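Local coordinates for protein aminopeptidase N (PDB 5DLL) that is a zinc-dependent aminopeptidase of the M1 family, releasing N-terminal residues from peptides, and probably helps degrade intracellular peptides produced by protein breakdown, at residues I15-L18 against K19-K22; A52-E55 against N56-N59; K79-S82 against P83-A87; T130-A134 against T135-K139; R323-F326 against Q327-L330. All blocks are in the same frame, centred on the assembly; numbering follows the deposited sequence.

The five contacts are local turns that follow one another along the chain, all on the same side of its centre. Interactions 2, 3 and 4 fall within the M1 N-terminal domain range, with interaction 3 at an outlying corner, its centre about 22 Å from that of interaction 2. Interaction 5 belongs to the peptidase domain, where helix 328-346 carries the zinc ligand Glu-332. Interaction 1 lies about 12 Å from it between centres and touches it, Leu-18 packing on Asp-324 and Phe-326. Interaction 4, about 17 Å away between centres, meets Trp-325 through Glu-133 and Ala-134. Two remote parts of the chain thus converge on the turn leading into the zinc-site helix.

Interaction 1: I15-L18 against K19-K22; sequences IKYL and KDYK
Lys-19 and Asp-20 fold back beside Tyr-17, their side chains pointing the same way as its ring. The tight part is the short 3-10 turn, where backbone bonds run from Asp-20 N to Tyr-17 O (3.0 Å) and from Tyr-21 N to Leu-18 O (3.2 Å). Each bridges three residues, the spacing expected of a 3-10 turn. The exposed side consists of polar contacts round the ring. Lys-19 CG sits between its own N and carbonyl carbon (chi1 71°), and a bend at chi4 brings NZ back to 3.8 Å from the centroid of the Tyr-17 ring. This is an off-centre cation-pi contact, 33° from the ring normal, with Tyr-17 CG the nearest ring atom to NZ at 3.3 Å. Asp-20 OD2 comes instead to the ring edge, 3.7 Å from Tyr-17 CD2, its carboxylate turned 74° from the ring. A water links that same OD2 to Tyr-17 N, donating to the carboxylate oxygen at 3.0 Å and accepting from the amide. Strand 16-17 pairs antiparallel with strand 380-381, Tyr-17 touching Ser-380, while Leu-18 rests on Asp-324 and Phe-326 in the loop preceding helix 328-346.

Interaction 2: A52-E55 against N56-N59; sequences ANRE and NREN
Ala-52 and Arg-57 meet across a type I beta turn, Asn-53 to Asn-56, in the loop that joins strands 42-52 and 62-65 of the N-terminal domain. Beginning the first segment, Ala-52 places its methyl over the centre of one face of the Arg-57 guanidinium, with CB 3.8 Å from CZ: an apolar group lying on a flat cation. Arg-57 also makes a cation-pi contact with Tyr-26 of strand 26-36.

Asn-53 supplies the turn's acceptor, its O receiving Asn-56 N at 3.0 Å and 161°, although the position of that oxygen is less certain. Its side chain, CG anti to the backbone N, reaches forward, and OD1 takes a weak bond from Glu-55 N at 3.3 Å. The amide's other end, ND2, is bonded to Ser-24 O.

Arg-54 begins by pointing away from the following segment, but bends at chi2 and chi3 bring its guanidinium back until Arg-57 CG lies over one face, 3.7 Å from NH1. The two arginine side chains cross at about a right angle, their guanidinium planes 78° apart and the charged atoms not in contact. Arg-54 NH2 has its own counter-charge in a salt bridge with Glu-100. Glu-55 adds mainly backbone to the bend.

Beyond the turn, Asn-56 ND2 bonds to Pro-23 O. Asn-56 O accepts Arg-57 NH1 at 2.9 Å, on a lone pair in the carbonyl plane, the oxygen lying 30° out of the guanidinium plane.

Interaction 3: K79-S82 against P83-A87; sequences KHLS and PAEFA
Leu-81 and Phe-86 enclose a surface turn whose backbone closes through Glu-85 N donating to Ser-82 O at 2.9 Å. The angle at the hydrogen is 146°, and the donor stands above the carbonyl plane rather than on a lone pair. Glu-85 can be followed outward. Its CB lies 3.6 Å from Ser-82 O, just beside the turn's acceptor. CG, anti to the carbonyl carbon (chi1 -74°), passes Ser-82 OG at 3.5 Å, a van der Waals approach. From there the chain runs extended: CD stands 4.1 Å from Leu-81 CD2, and OE1 moves up to 3.4 Å from that methyl. OE1 also has Ser-82 close by, its N at 3.6 Å and its OG only slightly farther. The Leu-81 and Glu-85 side chains cross at about a right angle. Lys-79 NZ, 6.3 Å from Glu-85 OE1, is too distant for a salt bridge. On the apolar side Phe-86 CD1 packs against Leu-81 CB at 3.8 Å, while Leu-81 O lies near the ring plane at its edge. This turn connects strand 79-80 to strand 87-88; Phe-86 leans on Leu-71 and Ile-74 of strand 70-76, the antiparallel partner of 79-80 in the large N-terminal sheet.

Interaction 4: T130-A134 against T135-K139; sequences TQCEA and TGFRK
A cis peptide bond between Glu-133 and Ala-134 lies inside the tight loop that brings Cys-132 and Gly-136 together, their CA atoms only 4.0 Å apart. Leaving strand 128-131 of the N-terminal domain, the chain doubles back here, and Gly-136 N donates to Cys-132 O at 3.0 Å and 157°, closing a five-residue loop, an alpha-turn. A water gives the same Cys-132 O a further contact and also accepts from Phe-137 N at 3.0 Å.

Inside the first segment, Gln-131 NE2 bonds to Glu-133 O at 2.9 Å, on a lone pair in the carbonyl plane and almost exactly within its own amide plane. That bond holds the carbonyl of the cis peptide itself. The Glu-133 side chain extends toward the active site, about 6 Å from the bound zinc and about 5 Å from Glu-332, and touches Trp-325 and Met-275, consistent with the loop lining the surroundings of the metal.

Phe-137 points a different way, its ring making edge-to-face contacts with Tyr-143 and Phe-199. Its CG is anti to the backbone N (chi1 -174°), and the ring edge faces the cysteine in a sulfur-aromatic contact: Cys-132 SG lies 5.5 Å from the centroid of the Phe-137 ring, 85° off its normal, and 4.1 Å from Phe-137 CD1.

Interaction 5: R323-F326 against Q327-L330; sequences RDWF and QLSL
Asp-324 meets Gln-327 beside an Asx turn that runs from Asp-324 to Phe-326, just ahead of helix 328-346, with Gln-327 at the N-cap position. Asp-324 CG stands between its own backbone N and carbonyl carbon (chi1 57°), which carries the carboxylate forward over the turn. OD1 accepts from Phe-326 N at 2.9 Å on its anti lone pair, the bond that defines the motif. Gln-327 N bonds to Asp-324 O and, weakly, to OD1 as well.

The Gln-327 side chain has chi1 at -106°, as modelled away from the staggered positions, and its chain then folds back. NE2 thereby returns to Asp-324 OD1, 2.7 Å away but in a weak, strongly bent bond, the amide and carboxylate planes being 69° apart. OE1 turns to Cys-430 N, a weak bond to the start of helix 430-439.

OD2 serves Arg-323, which grips this one oxygen side-on with NE and NH2, OD2 lying in the guanidinium plane; the salt bridge measures 2.8 Å from NH2. Charge on the buried carboxylate is therefore probably well balanced. Tyr-21 adds a cation-pi contact to Arg-323.

On the other side of the turn, Trp-325 packs beside the first helical residue, whose side chain lies about 5 Å from that of the zinc ligand Glu-332. Leu-328 CD1 lies in the indole plane at its edge, 3.6 Å from Trp-325 CE3.

Interaction 1: I15-L18 against K19-K22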
loop_
_atom_site.group_PDB
_atom_site.type_symbol
_atom_site.label_atom_id
_atom_site.label_comp_id
_atom_site.label_asym_id
_atom_site.label_seq_id
_atom_site.Cartn_x
_atom_site.Cartn_y
_atom_site.Cartn_z
ATOM N N ILE A 15 5.793 27.071 -5.526
ATOM C CA ILE A 15 4.547 26.369 -5.262
ATOM C C ILE A 15 3.713 26.352 -6.540
ATOM O O ILE A 15 3.633 27.356 -7.250
ATOM C CB ILE A 15 3.745 27.030 -4.114
ATOM C CG1 ILE A 15 4.544 26.995 -2.799
ATOM C CG2 ILE A 15 2.401 26.336 -3.919
ATOM C CD1 ILE A 15 5.542 28.123 -2.623
ATOM N N LYS A 16 3.110 25.200 -6.826
ATOM C CA LYS A 16 2.208 25.039 -7.966
ATOM C C LYS A 16 0.784 24.884 -7.453
ATOM O O LYS A 16 0.560 24.194 -6.462
ATOM C CB LYS A 16 2.627 23.829 -8.801
ATOM C CG LYS A 16 3.900 24.065 -9.606
ATOM C CD LYS A 16 4.620 22.774 -9.971
ATOM C CE LYS A 16 5.387 22.190 -8.792
ATOM N NZ LYS A 16 6.401 23.125 -8.228
ATOM N N TYR A 17 -0.172 25.526 -8.123
ATOM C CA TYR A 17 -1.553 25.597 -7.631
ATOM C C TYR A 17 -2.557 24.935 -8.571
ATOM O O TYR A 17 -2.512 25.139 -9.783
ATOM C CB TYR A 17 -1.956 27.058 -7.394
ATOM C CG TYR A 17 -1.190 27.723 -6.272
ATOM C CD1 TYR A 17 -1.577 27.546 -4.943
ATOM C CD2 TYR A 17 -0.073 28.520 -6.534
ATOM C CE1 TYR A 17 -0.879 28.142 -3.908
ATOM C CE2 TYR A 17 0.632 29.119 -5.504
ATOM C CZ TYR A 17 0.222 28.927 -4.193
ATOM O OH TYR A 17 0.911 29.520 -3.160
ATOM N N LEU A 18 -3.475 24.159 -7.995
ATOM C CA LEU A 18 -4.510 23.452 -8.758
ATOM C C LEU A 18 -5.402 24.398 -9.570
ATOM O O LEU A 18 -5.765 24.088 -10.705
ATOM C CB LEU A 18 -5.372 22.600 -7.814
ATOM C CG LEU A 18 -6.580 21.858 -8.405
ATOM C CD1 LEU A 18 -6.180 20.959 -9.569
ATOM C CD2 LEU A 18 -7.288 21.052 -7.327
ATOM N N LYS A 19 -5.749 25.545 -8.984
ATOM C CA LYS A 19 -6.579 26.550 -9.662
ATOM C C LYS A 19 -5.884 27.194 -10.870
ATOM O O LYS A 19 -6.545 27.815 -11.701
ATOM C CB LYS A 19 -7.019 27.636 -8.677
ATOM C CG LYS A 19 -5.901 28.562 -8.221
ATOM C CD LYS A 19 -6.249 29.254 -6.912
ATOM C CE LYS A 19 -5.214 30.305 -6.543
ATOM N NZ LYS A 19 -3.854 29.729 -6.349
ATOM N N ASP A 20 -4.562 27.050 -10.962
ATOM C CA ASP A 20 -3.804 27.556 -12.111
ATOM C C ASP A 20 -3.878 26.674 -13.361
ATOM O O ASP A 20 -3.360 27.067 -14.408
ATOM C CB ASP A 20 -2.327 27.750 -11.737
ATOM C CG ASP A 20 -2.116 28.855 -10.719
ATOM O OD1 ASP A 20 -3.027 29.699 -10.550
ATOM O OD2 ASP A 20 -1.027 28.884 -10.098
ATOM N N TYR A 21 -4.501 25.499 -13.272
ATOM C CA TYR A 21 -4.502 24.572 -14.400
ATOM C C TYR A 21 -5.052 25.230 -15.667
ATOM O O TYR A 21 -6.131 25.825 -15.657
ATOM C CB TYR A 21 -5.287 23.282 -14.103
ATOM C CG TYR A 21 -5.453 22.407 -15.341
ATOM C CD1 TYR A 21 -4.452 21.507 -15.733
ATOM C CD2 TYR A 21 -6.590 22.510 -16.144
ATOM C CE1 TYR A 21 -4.595 20.726 -16.874
ATOM C CE2 TYR A 21 -6.736 21.736 -17.287
ATOM C CZ TYR A 21 -5.738 20.849 -17.648
ATOM O OH TYR A 21 -5.901 20.090 -18.783
ATOM N N LYS A 22 -4.272 25.128 -16.741
ATOM C CA LYS A 22 -4.716 25.469 -18.085
ATOM C C LYS A 22 -4.431 24.269 -18.976
ATOM O O LYS A 22 -3.363 23.661 -18.863
ATOM C CB LYS A 22 -3.952 26.679 -18.625
ATOM C CG LYS A 22 -4.590 28.027 -18.333
ATOM C CD LYS A 22 -3.785 29.140 -18.990
ATOM C CE LYS A 22 -4.263 30.523 -18.572
ATOM N NZ LYS A 22 -5.558 30.898 -19.201
HETATM O O HOH W 1 1.401 27.091 -10.443
#

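Interaction 2: A52-E55 against N56-N59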
loop_
_atom_site.group_PDB
_atom_site.type_symbol
_atom_site.label_atom_id
_atom_site.label_comp_id
_atom_site.label_asym_id
_atom_site.label_seq_id
_atom_site.Cartn_x
_atom_site.Cartn_y
_atom_site.Cartn_z
ATOM N N ALA A 52 -2.873 21.987 -32.855
ATOM C CA ALA A 52 -3.313 23.082 -31.996
ATOM C C ALA A 52 -4.549 22.675 -31.202
ATOM O O ALA A 52 -5.488 22.117 -31.770
ATOM C CB ALA A 52 -3.609 24.315 -32.838
ATOM N N ASN A 53 -4.540 22.951 -29.897
ATOM C CA ASN A 53 -5.640 22.570 -29.005
ATOM C C ASN A 53 -6.736 23.633 -28.956
ATOM O O ASN A 53 -6.515 24.729 -28.459
ATOM C CB ASN A 53 -5.108 22.319 -27.589
ATOM C CG ASN A 53 -6.180 21.816 -26.633
ATOM O OD1 ASN A 53 -7.269 21.422 -27.047
ATOM N ND2 ASN A 53 -5.872 21.829 -25.342
ATOM N N ARG A 54 -7.927 23.287 -29.433
ATOM C CA ARG A 54 -9.047 24.234 -29.492
ATOM C C ARG A 54 -9.383 24.856 -28.126
ATOM O O ARG A 54 -9.809 26.011 -28.054
ATOM C CB ARG A 54 -10.289 23.544 -30.087
ATOM C CG ARG A 54 -11.422 24.474 -30.519
ATOM C CD ARG A 54 -10.947 25.643 -31.376
ATOM N NE ARG A 54 -9.948 25.242 -32.369
ATOM C CZ ARG A 54 -9.140 26.079 -33.020
ATOM N NH1 ARG A 54 -9.197 27.393 -32.810
ATOM N NH2 ARG A 54 -8.264 25.599 -33.895
ATOM N N GLU A 55 -9.171 24.096 -27.052
ATOM C CA GLU A 55 -9.474 24.552 -25.692
ATOM C C GLU A 55 -8.485 25.591 -25.134
ATOM O O GLU A 55 -8.725 26.159 -24.063
ATOM C CB GLU A 55 -9.551 23.347 -24.745
ATOM C CG GLU A 55 -10.686 22.384 -25.068
ATOM C CD GLU A 55 -10.739 21.180 -24.138
ATOM O OE1 GLU A 55 -9.886 21.076 -23.226
ATOM O OE2 GLU A 55 -11.640 20.331 -24.323
ATOM N N ASN A 56 -7.377 25.825 -25.840
ATOM C CA ASN A 56 -6.407 26.861 -25.465
ATOM C C ASN A 56 -5.636 27.383 -26.683
ATOM O O ASN A 56 -4.714 26.725 -27.159
ATOM C CB ASN A 56 -5.441 26.314 -24.406
ATOM C CG ASN A 56 -4.388 27.324 -23.984
ATOM O OD1 ASN A 56 -4.409 28.480 -24.398
ATOM N ND2 ASN A 56 -3.461 26.888 -23.147
ATOM N N ARG A 57 -6.017 28.564 -27.177
ATOM C CA ARG A 57 -5.383 29.169 -28.355
ATOM C C ARG A 57 -4.950 30.619 -28.108
ATOM O O ARG A 57 -5.029 31.457 -29.008
ATOM C CB ARG A 57 -6.340 29.130 -29.557
ATOM C CG ARG A 57 -6.840 27.750 -29.958
ATOM C CD ARG A 57 -5.725 26.780 -30.335
ATOM N NE ARG A 57 -4.605 27.410 -31.036
ATOM C CZ ARG A 57 -3.331 27.386 -30.638
ATOM N NH1 ARG A 57 -2.957 26.757 -29.527
ATOM N NH2 ARG A 57 -2.408 27.999 -31.371
ATOM N N GLU A 58 -4.478 30.912 -26.898
ATOM C CA GLU A 58 -4.086 32.285 -26.545
ATOM C C GLU A 58 -2.740 32.716 -27.149
ATOM O O GLU A 58 -2.439 33.907 -27.202
ATOM C CB GLU A 58 -4.107 32.490 -25.023
ATOM C CG GLU A 58 -3.034 31.748 -24.237
ATOM C CD GLU A 58 -3.267 31.797 -22.735
ATOM O OE1 GLU A 58 -4.261 32.417 -22.296
ATOM O OE2 GLU A 58 -2.452 31.214 -21.987
ATOM N N ASN A 59 -1.940 31.747 -27.593
ATOM C CA ASN A 59 -0.739 32.018 -28.389
ATOM C C ASN A 59 -0.322 30.790 -29.200
ATOM O O ASN A 59 -0.843 29.700 -28.990
ATOM C CB ASN A 59 0.420 32.481 -27.499
ATOM C CG ASN A 59 0.986 31.366 -26.637
ATOM O OD1 ASN A 59 1.541 30.390 -27.144
ATOM N ND2 ASN A 59 0.865 31.517 -25.327
#

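Interaction 3: K79-S82 against P83-A87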
loop_
_atom_site.group_PDB
_atom_site.type_symbol
_atom_site.label_atom_id
_atom_site.label_comp_id
_atom_site.label_asym_id
_atom_site.label_seq_id
_atom_site.Cartn_x
_atom_site.Cartn_y
_atom_site.Cartn_z
ATOM N N LYS A 79 11.294 20.163 -42.855
ATOM C CA LYS A 79 12.277 21.202 -43.164
ATOM C C LYS A 79 13.023 21.618 -41.891
ATOM O O LYS A 79 12.412 21.754 -40.831
ATOM C CB LYS A 79 11.580 22.416 -43.781
ATOM C CG LYS A 79 12.518 23.336 -44.541
ATOM C CD LYS A 79 11.919 24.717 -44.741
ATOM C CE LYS A 79 12.889 25.617 -45.487
ATOM N NZ LYS A 79 12.418 27.026 -45.535
ATOM N N HIS A 80 14.335 21.823 -42.002
ATOM C CA HIS A 80 15.173 22.185 -40.846
ATOM C C HIS A 80 14.808 23.544 -40.260
ATOM O O HIS A 80 14.391 24.450 -40.982
ATOM C CB HIS A 80 16.657 22.197 -41.229
ATOM C CG HIS A 80 17.274 20.837 -41.300
ATOM N ND1 HIS A 80 17.966 20.280 -40.246
ATOM C CD2 HIS A 80 17.303 19.921 -42.296
ATOM C CE1 HIS A 80 18.394 19.078 -40.589
ATOM N NE2 HIS A 80 18.007 18.837 -41.829
ATOM N N LEU A 81 14.965 23.676 -38.945
ATOM C CA LEU A 81 14.812 24.966 -38.279
ATOM C C LEU A 81 16.179 25.582 -38.018
ATOM O O LEU A 81 17.107 24.899 -37.575
ATOM C CB LEU A 81 14.063 24.817 -36.957
ATOM C CG LEU A 81 12.594 24.409 -37.025
ATOM C CD1 LEU A 81 12.014 24.363 -35.619
ATOM C CD2 LEU A 81 11.793 25.361 -37.901
ATOM N N SER A 82 16.291 26.875 -38.301
ATOM C CA SER A 82 17.511 27.628 -38.036
ATOM C C SER A 82 17.562 28.008 -36.555
ATOM O O SER A 82 16.517 28.082 -35.908
ATOM C CB SER A 82 17.543 28.892 -38.896
ATOM O OG SER A 82 16.366 29.668 -38.712
ATOM N N PRO A 83 18.771 28.256 -36.014
ATOM C CA PRO A 83 18.931 28.725 -34.629
ATOM C C PRO A 83 18.048 29.922 -34.237
ATOM O O PRO A 83 17.719 30.074 -33.062
ATOM C CB PRO A 83 20.408 29.120 -34.568
ATOM C CG PRO A 83 21.071 28.215 -35.547
ATOM C CD PRO A 83 20.073 27.948 -36.640
ATOM N N ALA A 84 17.682 30.758 -35.208
ATOM C CA ALA A 84 16.820 31.918 -34.962
ATOM C C ALA A 84 15.342 31.556 -34.774
ATOM O O ALA A 84 14.612 32.291 -34.110
ATOM C CB ALA A 84 16.968 32.932 -36.093
ATOM N N GLU A 85 14.909 30.434 -35.354
ATOM C CA GLU A 85 13.496 30.005 -35.310
ATOM C C GLU A 85 13.085 29.211 -34.053
ATOM O O GLU A 85 11.915 28.832 -33.911
ATOM C CB GLU A 85 13.146 29.192 -36.564
ATOM C CG GLU A 85 12.998 30.020 -37.832
ATOM C CD GLU A 85 12.465 29.207 -39.000
ATOM O OE1 GLU A 85 13.076 28.168 -39.340
ATOM O OE2 GLU A 85 11.433 29.609 -39.579
ATOM N N PHE A 86 14.034 28.955 -33.154
ATOM C CA PHE A 86 13.735 28.293 -31.883
ATOM C C PHE A 86 14.760 28.645 -30.813
ATOM O O PHE A 86 15.812 29.210 -31.112
ATOM C CB PHE A 86 13.696 26.780 -32.072
ATOM C CG PHE A 86 15.037 26.168 -32.371
ATOM C CD1 PHE A 86 15.526 26.139 -33.668
ATOM C CD2 PHE A 86 15.807 25.607 -31.355
ATOM C CE1 PHE A 86 16.757 25.572 -33.951
ATOM C CE2 PHE A 86 17.041 25.039 -31.634
ATOM C CZ PHE A 86 17.515 25.022 -32.933
ATOM N N ALA A 87 14.441 28.299 -29.570
ATOM C CA ALA A 87 15.329 28.540 -28.429
ATOM C C ALA A 87 15.421 27.288 -27.560
ATOM O O ALA A 87 14.416 26.621 -27.315
ATOM C CB ALA A 87 14.828 29.719 -27.608
#

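Interaction 4: T130-A134 against T135-K139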
loop_
_atom_site.group_PDB
_atom_site.type_symbol
_atom_site.label_atom_id
_atom_site.label_comp_id
_atom_site.label_asym_id
_atom_site.label_seq_id
_atom_site.Cartn_x
_atom_site.Cartn_y
_atom_site.Cartn_z
ATOM N N THR A 130 13.872 2.013 -17.924
ATOM C CA THR A 130 13.362 3.372 -17.774
ATOM C C THR A 130 12.555 3.541 -16.500
ATOM O O THR A 130 12.296 2.584 -15.769
ATOM C CB THR A 130 12.440 3.762 -18.945
ATOM O OG1 THR A 130 11.277 2.926 -18.925
ATOM C CG2 THR A 130 13.156 3.617 -20.274
ATOM N N GLN A 131 12.175 4.788 -16.256
ATOM C CA GLN A 131 11.203 5.145 -15.236
ATOM C C GLN A 131 10.746 6.555 -15.574
ATOM O O GLN A 131 11.550 7.489 -15.550
ATOM C CB GLN A 131 11.828 5.099 -13.842
ATOM C CG GLN A 131 10.967 5.693 -12.740
ATOM C CD GLN A 131 9.624 5.005 -12.612
ATOM O OE1 GLN A 131 9.524 3.782 -12.736
ATOM N NE2 GLN A 131 8.582 5.788 -12.356
ATOM N N CYS A 132 9.468 6.709 -15.906
ATOM C CA CYS A 132 8.974 7.977 -16.425
ATOM C C CYS A 132 7.941 8.689 -15.545
ATOM O O CYS A 132 7.668 9.863 -15.771
ATOM C CB CYS A 132 8.440 7.775 -17.842
ATOM S SG CYS A 132 9.723 7.238 -19.005
ATOM N N GLU A 133 7.367 8.015 -14.552
ATOM C CA GLU A 133 6.508 8.715 -13.592
ATOM C C GLU A 133 7.403 9.362 -12.539
ATOM O O GLU A 133 8.283 8.688 -12.014
ATOM C CB GLU A 133 5.515 7.766 -12.916
ATOM C CG GLU A 133 4.554 8.467 -11.953
ATOM C CD GLU A 133 3.468 7.557 -11.406
ATOM O OE1 GLU A 133 3.692 6.335 -11.315
ATOM O OE2 GLU A 133 2.384 8.068 -11.057
ATOM N N ALA A 134 7.209 10.645 -12.219
ATOM C CA ALA A 134 6.177 11.515 -12.802
ATOM C C ALA A 134 6.626 12.209 -14.095
ATOM O O ALA A 134 5.852 12.307 -15.048
ATOM C CB ALA A 134 5.752 12.562 -11.782
ATOM N N THR A 135 7.871 12.692 -14.118
ATOM C CA THR A 135 8.364 13.558 -15.202
ATOM C C THR A 135 9.732 13.117 -15.744
ATOM O O THR A 135 10.562 13.942 -16.114
ATOM C CB THR A 135 8.442 15.030 -14.728
ATOM O OG1 THR A 135 9.271 15.120 -13.562
ATOM C CG2 THR A 135 7.044 15.579 -14.405
ATOM N N GLY A 136 9.949 11.810 -15.818
ATOM C CA GLY A 136 11.210 11.265 -16.299
ATOM C C GLY A 136 11.307 11.107 -17.804
ATOM O O GLY A 136 12.373 10.788 -18.314
ATOM N N PHE A 137 10.212 11.311 -18.531
ATOM C CA PHE A 137 10.252 11.142 -19.988
ATOM C C PHE A 137 10.970 12.293 -20.673
ATOM O O PHE A 137 11.641 12.087 -21.684
ATOM C CB PHE A 137 8.853 10.979 -20.587
ATOM C CG PHE A 137 8.864 10.649 -22.060
ATOM C CD1 PHE A 137 9.250 9.391 -22.494
ATOM C CD2 PHE A 137 8.496 11.594 -23.007
ATOM C CE1 PHE A 137 9.266 9.076 -23.841
ATOM C CE2 PHE A 137 8.509 11.284 -24.353
ATOM C CZ PHE A 137 8.894 10.024 -24.773
ATOM N N ARG A 138 10.830 13.501 -20.124
ATOM C CA ARG A 138 11.550 14.673 -20.641
ATOM C C ARG A 138 13.074 14.497 -20.657
ATOM O O ARG A 138 13.749 15.147 -21.446
ATOM C CB ARG A 138 11.174 15.934 -19.858
ATOM C CG ARG A 138 11.627 15.951 -18.405
ATOM C CD ARG A 138 11.117 17.188 -17.683
ATOM N NE ARG A 138 9.657 17.204 -17.588
ATOM C CZ ARG A 138 8.940 18.196 -17.060
ATOM N NH1 ARG A 138 9.536 19.273 -16.567
ATOM N NH2 ARG A 138 7.613 18.111 -17.024
ATOM N N LYS A 139 13.602 13.617 -19.801
ATOM C CA LYS A 139 15.022 13.238 -19.829
ATOM C C LYS A 139 15.388 12.200 -20.909
ATOM O O LYS A 139 16.477 11.615 -20.860
ATOM C CB LYS A 139 15.461 12.685 -18.468
ATOM C CG LYS A 139 15.368 13.656 -17.308
ATOM C CD LYS A 139 16.095 13.090 -16.097
ATOM C CE LYS A 139 15.900 13.949 -14.855
ATOM N NZ LYS A 139 16.572 13.356 -13.663
HETATM O O HOH W 2 7.233 11.411 -17.972
#

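Interaction 5: R323-F326 against Q327-L330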
loop_
_atom_site.group_PDB
_atom_site.type_symbol
_atom_site.label_atom_id
_atom_site.label_comp_id
_atom_site.label_asym_id
_atom_site.label_seq_id
_atom_site.Cartn_x
_atom_site.Cartn_y
_atom_site.Cartn_z
ATOM N N ARG A 323 -5.723 14.013 -15.199
ATOM C CA ARG A 323 -5.488 15.252 -15.951
ATOM C C ARG A 323 -4.251 15.980 -15.440
ATOM O O ARG A 323 -3.453 16.504 -16.227
ATOM C CB ARG A 323 -6.705 16.163 -15.818
ATOM C CG ARG A 323 -6.638 17.453 -16.617
ATOM C CD ARG A 323 -7.697 18.430 -16.140
ATOM N NE ARG A 323 -7.360 19.001 -14.837
ATOM C CZ ARG A 323 -8.078 19.930 -14.209
ATOM N NH1 ARG A 323 -9.194 20.415 -14.754
ATOM N NH2 ARG A 323 -7.676 20.382 -13.024
ATOM N N ASP A 324 -4.116 16.024 -14.117
ATOM C CA ASP A 324 -2.947 16.593 -13.456
ATOM C C ASP A 324 -2.602 15.748 -12.228
ATOM O O ASP A 324 -3.333 14.820 -11.894
ATOM C CB ASP A 324 -3.220 18.049 -13.069
ATOM C CG ASP A 324 -4.447 18.200 -12.185
ATOM O OD1 ASP A 324 -4.461 17.613 -11.079
ATOM O OD2 ASP A 324 -5.396 18.905 -12.593
ATOM N N TRP A 325 -1.507 16.075 -11.550
ATOM C CA TRP A 325 -1.038 15.263 -10.422
ATOM C C TRP A 325 -1.733 15.562 -9.085
ATOM O O TRP A 325 -1.433 14.913 -8.084
ATOM C CB TRP A 325 0.479 15.396 -10.271
ATOM C CG TRP A 325 1.223 14.951 -11.494
ATOM C CD1 TRP A 325 1.918 15.740 -12.367
ATOM C CD2 TRP A 325 1.329 13.611 -11.992
ATOM N NE1 TRP A 325 2.458 14.971 -13.373
ATOM C CE2 TRP A 325 2.111 13.661 -13.167
ATOM C CE3 TRP A 325 0.842 12.374 -11.556
ATOM C CZ2 TRP A 325 2.417 12.519 -13.910
ATOM C CZ3 TRP A 325 1.146 11.238 -12.295
ATOM C CH2 TRP A 325 1.925 11.318 -13.460
ATOM N N PHE A 326 -2.653 16.529 -9.063
ATOM C CA PHE A 326 -3.526 16.746 -7.891
ATOM C C PHE A 326 -4.629 15.685 -7.888
ATOM O O PHE A 326 -5.216 15.357 -6.851
ATOM C CB PHE A 326 -4.167 18.143 -7.918
ATOM C CG PHE A 326 -3.176 19.276 -7.939
ATOM C CD1 PHE A 326 -2.710 19.793 -9.144
ATOM C CD2 PHE A 326 -2.723 19.840 -6.755
ATOM C CE1 PHE A 326 -1.804 20.843 -9.165
ATOM C CE2 PHE A 326 -1.819 20.891 -6.767
ATOM C CZ PHE A 326 -1.360 21.394 -7.976
ATOM N N GLN A 327 -4.877 15.149 -9.080
ATOM C CA GLN A 327 -5.901 14.154 -9.336
ATOM C C GLN A 327 -5.416 12.719 -9.051
ATOM O O GLN A 327 -5.960 11.755 -9.591
ATOM C CB GLN A 327 -6.348 14.296 -10.803
ATOM C CG GLN A 327 -7.715 14.927 -11.024
ATOM C CD GLN A 327 -7.913 16.287 -10.375
ATOM O OE1 GLN A 327 -8.836 16.480 -9.580
ATOM N NE2 GLN A 327 -7.071 17.237 -10.728
ATOM N N LEU A 328 -4.427 12.580 -8.173
ATOM C CA LEU A 328 -3.764 11.299 -7.931
ATOM C C LEU A 328 -4.585 10.375 -7.022
ATOM O O LEU A 328 -4.393 9.157 -7.036
ATOM C CB LEU A 328 -2.371 11.546 -7.335
ATOM C CG LEU A 328 -1.205 10.651 -7.769
ATOM C CD1 LEU A 328 -1.163 10.432 -9.272
ATOM C CD2 LEU A 328 0.097 11.273 -7.299
ATOM N N SER A 329 -5.501 10.951 -6.241
ATOM C CA SER A 329 -6.450 10.168 -5.432
ATOM C C SER A 329 -7.494 9.424 -6.280
ATOM O O SER A 329 -8.219 8.573 -5.762
ATOM C CB SER A 329 -7.170 11.070 -4.427
ATOM O OG SER A 329 -7.960 12.046 -5.087
ATOM N N LEU A 330 -7.585 9.775 -7.566
ATOM C CA LEU A 330 -8.386 9.035 -8.541
ATOM C C LEU A 330 -7.563 7.954 -9.263
ATOM O O LEU A 330 -8.032 6.825 -9.411
ATOM C CB LEU A 330 -8.989 9.994 -9.572
ATOM C CG LEU A 330 -9.769 9.341 -10.718
ATOM C CD1 LEU A 330 -10.960 8.563 -10.175
ATOM C CD2 LEU A 330 -10.211 10.386 -11.730
#